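Local structure of geranyltranstransferase (Agrobacterium tumefaciens, 2H8O) at residues G111-C116 with T160-I165. The protein probably catalyses the condensation of geranyl diphosphate with isopentenyl diphosphate to form farnesyl diphosphate. Sequence-based numbering, arbitrary orientation.
Sequences GAALEC and TLAFDI
Ala113 and Ala162, their CA atoms 4.2 Å apart, meet where segments 111-116 and 160-165 come closest, in CA terms, on two antiparallel helices of the all-helical isoprenoid synthase fold. The segments belong to helices 104-125 and 148-167; their local axes lie 8.0 Å apart and are almost exactly antiparallel, at 171°. The short axis distance is consistent with the small side chains at the seam: each alanine methyl reaches the backbone carbonyl of the other alanine, and that of Ala113 also meets Ile165. The CB of Ala162 approaches Ala113 O to 3.3 Å, and the CB of Ala113 lies 3.4 Å from Ala162 O.

Beside this alanine seam, larger side chains fill the groove. Ile165 is the main bump, and both its branches lie along one side of the Ala113 backbone, in the hollow bounded by Ala113 and Cys116. With CG2 anti to its backbone N, the isoleucine sets this methyl 3.8 Å from Ala113 CB and near Ala113 N, while the CG1 arm carries CD1 past Ala113 CA until it meets Cys116. The cysteine, its sulfur turned beside its own backbone N (chi1 -78°), meets the end of that arm head-on, and Leu161 borders the sulfur more loosely through CD2. Leu54 and Leu57 of helix 34-57 cover this side, touching Cys116 and Ile165 respectively. Phe163 instead faces away from helix 104-125 and stacks on Phe163 of the second subunit, so helix 148-167 joins the subunit core to the dimer interface. Within the groove, Cys116 SG rests 3.8 Å from Ile165 CD1, almost on the extension of the CG1-CD1 bond.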
loop_
_atom_site.group_PDB
_atom_site.type_symbol
_atom_site.label_atom_id
_atom_site.label_comp_id
_atom_site.label_asym_id
_atom_site.label_seq_id
_atom_site.Cartn_x
_atom_site.Cartn_y
_atom_site.Cartn_z
ATOM N N GLY A 111 14.736 -5.375 -0.872
ATOM C CA GLY A 111 15.349 -4.047 -0.797
ATOM C C GLY A 111 14.698 -3.078 -1.771
ATOM O O GLY A 111 14.413 -1.931 -1.425
ATOM N N ALA A 112 14.458 -3.528 -3.003
ATOM C CA ALA A 112 13.798 -2.677 -4.002
ATOM C C ALA A 112 12.393 -2.272 -3.555
ATOM O O ALA A 112 11.988 -1.137 -3.714
ATOM C CB ALA A 112 13.754 -3.356 -5.379
ATOM N N ALA A 113 11.651 -3.239 -3.027
ATOM C CA ALA A 113 10.322 -2.979 -2.489
ATOM C C ALA A 113 10.373 -1.925 -1.413
ATOM O O ALA A 113 9.586 -0.956 -1.426
ATOM C CB ALA A 113 9.723 -4.233 -1.917
ATOM N N LEU A 114 11.298 -2.105 -0.474
ATOM C CA LEU A 114 11.431 -1.161 0.635
ATOM C C LEU A 114 11.806 0.233 0.135
ATOM O O LEU A 114 11.313 1.258 0.644
ATOM C CB LEU A 114 12.456 -1.674 1.641
ATOM C CG LEU A 114 12.741 -0.776 2.851
ATOM C CD1 LEU A 114 11.446 -0.474 3.647
ATOM C CD2 LEU A 114 13.808 -1.408 3.742
ATOM N N GLU A 115 12.664 0.282 -0.881
ATOM C CA GLU A 115 13.024 1.556 -1.472
ATOM C C GLU A 115 11.835 2.248 -2.150
ATOM O O GLU A 115 11.681 3.491 -2.071
ATOM C CB GLU A 115 14.209 1.390 -2.431
ATOM C CG GLU A 115 14.848 2.716 -2.872
ATOM C CD GLU A 115 15.439 3.595 -1.760
ATOM O OE1 GLU A 115 15.605 3.149 -0.606
ATOM O OE2 GLU A 115 15.768 4.763 -2.035
ATOM N N CYS A 116 10.999 1.478 -2.850
ATOM C CA CYS A 116 9.798 2.052 -3.450
ATOM C C CYS A 116 8.951 2.702 -2.363
ATOM O O CYS A 116 8.440 3.790 -2.530
ATOM C CB CYS A 116 8.949 1.004 -4.157
ATOM S SG CYS A 116 9.588 0.536 -5.762
ATOM N N THR A 160 1.814 0.815 -3.356
ATOM C CA THR A 160 1.143 -0.387 -3.835
ATOM C C THR A 160 2.179 -1.365 -4.426
ATOM O O THR A 160 2.152 -2.559 -4.166
ATOM C CB THR A 160 0.063 -0.048 -4.871
ATOM O OG1 THR A 160 -0.834 0.937 -4.320
ATOM C CG2 THR A 160 -0.738 -1.298 -5.251
ATOM N N LEU A 161 3.068 -0.828 -5.255
ATOM C CA LEU A 161 4.094 -1.649 -5.930
ATOM C C LEU A 161 5.033 -2.349 -4.945
ATOM O O LEU A 161 5.500 -3.481 -5.208
ATOM C CB LEU A 161 4.910 -0.780 -6.908
ATOM C CG LEU A 161 5.690 -1.588 -7.956
ATOM C CD1 LEU A 161 4.720 -2.228 -8.938
ATOM C CD2 LEU A 161 6.664 -0.676 -8.647
ATOM N N ALA A 162 5.340 -1.701 -3.819
ATOM C CA ALA A 162 6.189 -2.317 -2.790
ATOM C C ALA A 162 5.656 -3.698 -2.411
ATOM O O ALA A 162 6.404 -4.669 -2.292
ATOM C CB ALA A 162 6.304 -1.414 -1.572
ATOM N N PHE A 163 4.343 -3.795 -2.224
ATOM C CA PHE A 163 3.724 -5.062 -1.842
ATOM C C PHE A 163 3.708 -6.090 -2.967
ATOM O O PHE A 163 3.989 -7.265 -2.734
ATOM C CB PHE A 163 2.359 -4.817 -1.211
ATOM C CG PHE A 163 2.468 -4.134 0.111
ATOM C CD1 PHE A 163 2.882 -4.851 1.207
ATOM C CD2 PHE A 163 2.267 -2.763 0.243
ATOM C CE1 PHE A 163 3.008 -4.234 2.451
ATOM C CE2 PHE A 163 2.404 -2.153 1.463
ATOM C CZ PHE A 163 2.780 -2.877 2.560
ATOM N N ASP A 164 3.440 -5.619 -4.186
ATOM C CA ASP A 164 3.608 -6.453 -5.378
ATOM C C ASP A 164 5.014 -7.059 -5.456
ATOM O O ASP A 164 5.166 -8.243 -5.671
ATOM C CB ASP A 164 3.310 -5.627 -6.637
ATOM C CG ASP A 164 3.221 -6.464 -7.904
ATOM O OD1 ASP A 164 3.136 -7.709 -7.836
ATOM O OD2 ASP A 164 3.215 -5.858 -9.001
ATOM N N ILE A 165 6.041 -6.234 -5.281
ATOM C CA ILE A 165 7.421 -6.686 -5.425
ATOM C C ILE A 165 7.764 -7.746 -4.388
ATOM O O ILE A 165 8.410 -8.752 -4.694
ATOM C CB ILE A 165 8.393 -5.502 -5.311
ATOM C CG1 ILE A 165 8.200 -4.550 -6.489
ATOM C CG2 ILE A 165 9.852 -5.986 -5.240
ATOM C CD1 ILE A 165 8.794 -3.184 -6.252
#